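PDB 3V5C: mandelate racemase/muconate lactonizing protein from Paenibacillus sp., which probably dehydrates galacturonate, as a magnesium-dependent lyase of the enolase superfamily. Local coordinates for residues A30-V38 with K170-M178; D132-L140 with A150-Q158. The protein carries 1 engineered substitution. All coordinates share one frame; numbering follows the deposited sequence.

In the fold
Both interactions lie on the same side of the chain's centre, their own centres about 13 Å apart, where the loop after strand 14-30 meets the beginning of the barrel domain. Interaction 1 ties that loop, 30-38, to the turn that follows strand 167-170; interaction 2 lies within the beta-alpha-beta unit formed by strand 126-135, helix 145-161 and strand 167-170. Residues 137-139 join the two: Asp138 OD1 lies 2.8 Å from Gly31 N, a probable hydrogen bond, Asp139 OD1 makes a 2.8 Å salt bridge to Arg173 NH1, and the Phe137 ring packs on the backbone of Asn33 and Val171. The side chain of Arg35 is about 10 Å from a bound magnesium ion; Glu238 and Asp261 belong to the metal site.

Interaction 1. Residues A30-V38 with K170-M178; sequences AGANGRIGV and KVGRGGRHM
His177 pushes its imidazole into the turn formed by Ala32 to Gly37. With CG anti to its own carbonyl carbon (chi1 -56°), the ring lies with the methyl of Ala32 over one face, a CH-pi contact of 3.9 Å from CB to the ring centroid, while CG of the neighbouring Arg176 sits above the opposite face near the rim. NE2 donates its N-H to Ile36 O at 3.0 Å, arriving well above the carbonyl plane; Asn33 N reaches that same oxygen from the other face. The same N-H also makes a weak bond to Asn33 O, at the ring edge. The turn is held from within by Asn33 OD1, which accepts from Arg35 N, an Asx turn, and from Ile36 N, which extends it to an Asx motif. Arg176 stretches out straight, CG anti to the backbone N (chi1 177°), and its NH1 donates to Arg35 O over 2.7 Å, with the oxygen nearly in the guanidinium plane. Deeper in, one water links Gly34 N to Val171 O, another Gly34 O to Gly172 O. The direct bonds across the contact all run from side-chain N-H groups to backbone carbonyls, so the join depends on the shape of the 30-38 turn more than on pairing of opposite charges.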
# COMPACT_ATOMS: atom_id res chain seq x y z
N ALA A 30 4.74 -1.79 16.27
CA ALA A 30 5.40 -2.67 15.30
C ALA A 30 6.88 -2.80 15.62
O ALA A 30 7.58 -1.80 15.79
CB ALA A 30 5.21 -2.13 13.88
N GLY A 31 7.35 -4.03 15.72
CA GLY A 31 8.74 -4.31 16.04
C GLY A 31 9.69 -4.11 14.87
O GLY A 31 9.38 -3.38 13.92
N ALA A 32 10.85 -4.74 14.98
CA ALA A 32 11.86 -4.69 13.93
C ALA A 32 11.42 -5.48 12.71
O ALA A 32 10.47 -6.26 12.75
CB ALA A 32 13.19 -5.24 14.47
N ASN A 33 12.12 -5.26 11.59
CA ASN A 33 12.01 -6.16 10.45
C ASN A 33 13.39 -6.69 10.08
O ASN A 33 14.34 -6.47 10.82
CB ASN A 33 11.29 -5.51 9.25
CG ASN A 33 12.11 -4.42 8.58
OD1 ASN A 33 13.31 -4.31 8.79
ND2 ASN A 33 11.44 -3.59 7.77
N GLY A 34 13.47 -7.39 8.96
CA GLY A 34 14.72 -8.01 8.56
C GLY A 34 15.95 -7.09 8.57
O GLY A 34 17.07 -7.54 8.86
N ARG A 35 15.74 -5.82 8.24
CA ARG A 35 16.86 -4.90 8.03
C ARG A 35 17.02 -3.77 9.04
O ARG A 35 18.13 -3.28 9.23
CB ARG A 35 16.80 -4.28 6.63
CG ARG A 35 15.52 -3.52 6.36
CD ARG A 35 15.56 -2.87 4.98
NE ARG A 35 16.60 -1.85 4.91
CZ ARG A 35 16.43 -0.57 5.23
NH1 ARG A 35 17.44 0.28 5.13
NH2 ARG A 35 15.24 -0.13 5.65
N ILE A 36 15.93 -3.33 9.66
CA ILE A 36 16.01 -2.22 10.61
C ILE A 36 15.25 -2.52 11.91
O ILE A 36 14.57 -3.55 12.01
CB ILE A 36 15.52 -0.89 10.01
CG1 ILE A 36 14.05 -0.99 9.61
CG2 ILE A 36 16.42 -0.49 8.83
CD1 ILE A 36 13.52 0.29 8.97
N GLY A 37 15.39 -1.62 12.88
CA GLY A 37 14.86 -1.83 14.22
C GLY A 37 13.39 -1.50 14.40
O GLY A 37 12.64 -1.37 13.43
N VAL A 38 12.99 -1.38 15.66
CA VAL A 38 11.59 -1.19 16.02
C VAL A 38 10.96 -0.00 15.28
O VAL A 38 11.54 1.09 15.23
CB VAL A 38 11.44 -1.02 17.55
CG1 VAL A 38 10.05 -0.52 17.91
CG2 VAL A 38 11.74 -2.36 18.26
N LYS A 170 6.57 -10.99 8.60
CA LYS A 170 7.96 -10.62 8.42
C LYS A 170 8.85 -11.81 8.75
O LYS A 170 8.65 -12.47 9.77
CB LYS A 170 8.32 -9.41 9.29
CG LYS A 170 7.62 -8.12 8.88
CD LYS A 170 8.23 -7.58 7.59
CE LYS A 170 7.63 -6.26 7.18
NZ LYS A 170 6.46 -6.47 6.31
N VAL A 171 9.82 -12.08 7.88
CA VAL A 171 10.84 -13.08 8.16
C VAL A 171 12.22 -12.46 7.89
O VAL A 171 12.32 -11.27 7.56
CB VAL A 171 10.61 -14.38 7.35
CG1 VAL A 171 9.24 -14.98 7.69
CG2 VAL A 171 10.72 -14.11 5.83
N GLY A 172 13.28 -13.24 8.05
CA GLY A 172 14.63 -12.69 7.98
C GLY A 172 15.28 -12.38 9.31
O GLY A 172 16.24 -11.59 9.39
N ARG A 173 14.78 -12.99 10.38
CA ARG A 173 15.29 -12.64 11.70
C ARG A 173 16.81 -12.86 11.81
O ARG A 173 17.49 -12.12 12.53
CB ARG A 173 14.56 -13.46 12.75
CG ARG A 173 13.14 -13.01 12.99
CD ARG A 173 12.38 -14.11 13.76
NE ARG A 173 11.10 -13.58 14.17
CZ ARG A 173 10.08 -13.41 13.34
NH1 ARG A 173 8.95 -12.87 13.79
NH2 ARG A 173 10.19 -13.77 12.07
N GLY A 174 17.33 -13.86 11.10
CA GLY A 174 18.75 -14.16 11.14
C GLY A 174 19.66 -13.27 10.30
O GLY A 174 20.88 -13.40 10.38
N GLY A 175 19.11 -12.36 9.50
CA GLY A 175 19.96 -11.51 8.69
C GLY A 175 20.71 -10.47 9.51
O GLY A 175 21.86 -10.14 9.24
N ARG A 176 20.04 -9.94 10.53
CA ARG A 176 20.63 -8.90 11.35
C ARG A 176 20.36 -9.09 12.85
O ARG A 176 21.29 -9.03 13.64
CB ARG A 176 20.10 -7.53 10.91
CG ARG A 176 20.62 -6.41 11.78
CD ARG A 176 20.22 -5.04 11.28
NE ARG A 176 20.87 -4.03 12.10
CZ ARG A 176 20.62 -2.72 12.05
NH1 ARG A 176 19.72 -2.23 11.20
NH2 ARG A 176 21.29 -1.90 12.86
N HIS A 177 19.10 -9.32 13.23
CA HIS A 177 18.73 -9.20 14.65
C HIS A 177 18.94 -10.42 15.55
O HIS A 177 19.01 -10.28 16.78
CB HIS A 177 17.28 -8.72 14.78
CG HIS A 177 17.01 -7.42 14.07
ND1 HIS A 177 17.55 -6.22 14.48
CD2 HIS A 177 16.26 -7.14 12.99
CE1 HIS A 177 17.15 -5.26 13.67
NE2 HIS A 177 16.37 -5.79 12.75
N MET A 178 19.00 -11.60 14.95
CA MET A 178 19.27 -12.85 15.67
C MET A 178 20.38 -13.58 14.95
O MET A 178 20.64 -13.29 13.79
CB MET A 178 18.03 -13.75 15.67
CG MET A 178 16.82 -13.25 16.44
SD MET A 178 15.53 -14.49 16.45
CE MET A 178 16.30 -15.80 17.43
O HOH W 1 11.33 -8.63 7.58
O HOH W 2 17.21 -9.47 10.87

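Interaction 2. Residues D132-L140 with A150-Q158; sequences DTSLYFDDL and ALMQEEAMQ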
# COMPACT_ATOMS: atom_id res chain seq x y z
N ASP A 132 -3.33 -8.42 6.46
CA ASP A 132 -2.82 -7.81 7.66
C ASP A 132 -1.30 -7.77 7.57
O ASP A 132 -0.65 -8.82 7.60
CB ASP A 132 -3.26 -8.67 8.85
CG ASP A 132 -2.82 -8.11 10.18
OD1 ASP A 132 -2.04 -7.14 10.21
OD2 ASP A 132 -3.24 -8.68 11.22
N THR A 133 -0.73 -6.57 7.46
CA THR A 133 0.71 -6.42 7.26
C THR A 133 1.52 -6.21 8.55
O THR A 133 2.73 -5.97 8.50
CB THR A 133 0.97 -5.25 6.27
OG1 THR A 133 2.28 -5.38 5.70
CG2 THR A 133 0.85 -3.91 6.99
N SER A 134 0.87 -6.34 9.71
CA SER A 134 1.43 -5.85 10.98
C SER A 134 2.25 -6.87 11.77
O SER A 134 2.60 -6.61 12.92
CB SER A 134 0.30 -5.33 11.89
OG SER A 134 -0.55 -6.38 12.33
N LEU A 135 2.55 -8.02 11.17
CA LEU A 135 3.24 -9.09 11.90
C LEU A 135 4.77 -8.95 11.81
O LEU A 135 5.43 -9.69 11.08
CB LEU A 135 2.74 -10.46 11.42
CG LEU A 135 1.24 -10.69 11.62
CD1 LEU A 135 0.78 -12.03 11.00
CD2 LEU A 135 0.89 -10.65 13.09
N TYR A 136 5.31 -7.97 12.54
CA TYR A 136 6.73 -7.67 12.60
C TYR A 136 7.48 -8.62 13.55
O TYR A 136 6.90 -9.62 13.99
CB TYR A 136 6.93 -6.17 12.96
CG TYR A 136 6.77 -5.30 11.72
CD1 TYR A 136 5.56 -5.27 11.03
CD2 TYR A 136 7.84 -4.57 11.22
CE1 TYR A 136 5.42 -4.52 9.86
CE2 TYR A 136 7.70 -3.81 10.05
CZ TYR A 136 6.49 -3.80 9.39
OH TYR A 136 6.38 -3.06 8.23
N PHE A 137 8.75 -8.34 13.83
CA PHE A 137 9.56 -9.20 14.70
C PHE A 137 9.25 -8.89 16.15
O PHE A 137 10.13 -8.47 16.92
CB PHE A 137 11.05 -8.96 14.48
CG PHE A 137 11.59 -9.38 13.12
CD1 PHE A 137 10.82 -10.10 12.20
CD2 PHE A 137 12.91 -9.09 12.81
CE1 PHE A 137 11.37 -10.48 10.95
CE2 PHE A 137 13.46 -9.47 11.58
CZ PHE A 137 12.70 -10.16 10.66
N ASP A 138 8.00 -9.11 16.54
CA ASP A 138 7.51 -8.66 17.84
C ASP A 138 7.88 -9.63 18.96
O ASP A 138 7.49 -9.43 20.12
CB ASP A 138 6.01 -8.48 17.75
CG ASP A 138 5.63 -7.46 16.69
OD1 ASP A 138 6.17 -6.33 16.75
OD2 ASP A 138 4.79 -7.78 15.82
N ASP A 139 8.63 -10.65 18.57
CA ASP A 139 9.01 -11.76 19.43
C ASP A 139 10.47 -11.73 19.86
O ASP A 139 10.93 -12.68 20.49
CB ASP A 139 8.82 -13.05 18.65
CG ASP A 139 9.64 -13.06 17.37
OD1 ASP A 139 9.38 -12.19 16.51
OD2 ASP A 139 10.55 -13.89 17.22
N LEU A 140 11.21 -10.69 19.50
CA LEU A 140 12.66 -10.74 19.66
C LEU A 140 13.12 -10.70 21.12
O LEU A 140 14.24 -11.12 21.42
CB LEU A 140 13.35 -9.63 18.86
CG LEU A 140 13.27 -9.76 17.33
CD1 LEU A 140 14.03 -8.61 16.71
CD2 LEU A 140 13.87 -11.08 16.89
N ALA A 150 3.79 -18.50 19.92
CA ALA A 150 2.56 -18.15 20.62
C ALA A 150 2.24 -16.65 20.54
O ALA A 150 1.10 -16.26 20.29
CB ALA A 150 2.65 -18.58 22.08
N LEU A 151 3.24 -15.82 20.77
CA LEU A 151 3.04 -14.38 20.72
C LEU A 151 2.61 -13.92 19.33
O LEU A 151 1.67 -13.14 19.19
CB LEU A 151 4.30 -13.66 21.17
CG LEU A 151 4.27 -12.13 21.26
CD1 LEU A 151 5.31 -11.63 22.25
CD2 LEU A 151 4.52 -11.52 19.91
N MET A 152 3.28 -14.43 18.30
CA MET A 152 2.93 -14.07 16.93
C MET A 152 1.56 -14.61 16.52
O MET A 152 0.81 -13.93 15.80
CB MET A 152 4.02 -14.50 15.95
CG MET A 152 5.35 -13.81 16.21
SD MET A 152 5.30 -12.01 16.22
CE MET A 152 4.62 -11.69 14.58
N GLN A 153 1.20 -15.80 16.99
CA GLN A 153 -0.14 -16.32 16.74
C GLN A 153 -1.19 -15.39 17.35
O GLN A 153 -2.21 -15.09 16.74
CB GLN A 153 -0.32 -17.73 17.30
CG GLN A 153 0.40 -18.81 16.52
CD GLN A 153 0.33 -20.15 17.23
OE1 GLN A 153 0.59 -20.24 18.43
NE2 GLN A 153 -0.04 -21.19 16.49
N GLU A 154 -0.93 -14.92 18.58
CA GLU A 154 -1.86 -14.02 19.24
C GLU A 154 -2.03 -12.72 18.46
O GLU A 154 -3.12 -12.16 18.39
CB GLU A 154 -1.41 -13.74 20.68
CG GLU A 154 -2.41 -12.91 21.46
CD GLU A 154 -1.99 -12.71 22.91
OE1 GLU A 154 -1.13 -13.49 23.39
OE2 GLU A 154 -2.50 -11.78 23.56
N GLU A 155 -0.95 -12.24 17.86
CA GLU A 155 -1.03 -11.03 17.05
C GLU A 155 -1.89 -11.27 15.82
O GLU A 155 -2.74 -10.44 15.46
CB GLU A 155 0.37 -10.51 16.68
CG GLU A 155 1.13 -9.96 17.88
CD GLU A 155 2.38 -9.21 17.50
OE1 GLU A 155 2.80 -9.32 16.31
OE2 GLU A 155 2.94 -8.50 18.37
N ALA A 156 -1.72 -12.42 15.18
CA ALA A 156 -2.55 -12.78 14.04
C ALA A 156 -4.01 -12.85 14.48
O ALA A 156 -4.89 -12.35 13.79
CB ALA A 156 -2.10 -14.08 13.42
N MET A 157 -4.25 -13.45 15.64
CA MET A 157 -5.62 -13.55 16.13
C MET A 157 -6.23 -12.19 16.46
O MET A 157 -7.45 -12.02 16.30
CB MET A 157 -5.69 -14.53 17.31
CG MET A 157 -5.50 -15.97 16.88
SD MET A 157 -6.51 -16.38 15.41
CE MET A 157 -8.09 -16.81 16.16
N GLN A 158 -5.42 -11.22 16.90
CA GLN A 158 -5.89 -9.84 17.09
C GLN A 158 -6.45 -9.30 15.77
O GLN A 158 -7.53 -8.72 15.74
CB GLN A 158 -4.78 -8.92 17.59
CG GLN A 158 -4.28 -9.23 19.00
CD GLN A 158 -2.98 -8.50 19.35
OE1 GLN A 158 -2.64 -7.48 18.74
NE2 GLN A 158 -2.23 -9.04 20.32
O HOH W 3 -2.55 -8.34 13.73
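Glu155 reaches from helix 145-161 to Asp138. Its CB rests on CD2 of Leu135 at 3.6 Å, the two side chains running alongside one another in opposite senses. Beyond CG the chain is extended (chi2 -169°), which carries the carboxylate out to the turn after strand 126-135. There CD lies 3.3 Å from Asp138 OD2, OE1 comes within 2.6 Å of that same oxygen, and OE2 sits 3.1 Å from Asp138 CB; the carboxylate planes are turned 59° apart. One turn earlier in the helix, Met152 bends at both chi2 and chi3, bringing CE against Leu135 CB and Tyr136 O and SD beside Asp138 CB, 3.9 Å away. Leu151 lays CD2 against Asp138 O. A water lies within hydrogen-bonding distance of Asp132 OD2, Ser134 OG and Glu155 O and links strand to helix. An alanine in place of Glu155 would probably open a gap beside Asp138 and leave its OD2 without the neighbouring acid. Two acid oxygens this close probably share a proton; Asp138 OD1 bonds to Gly31 N, and Arg28 makes a long, weak ion pair with Glu155 OE2 that may ease the remaining charge.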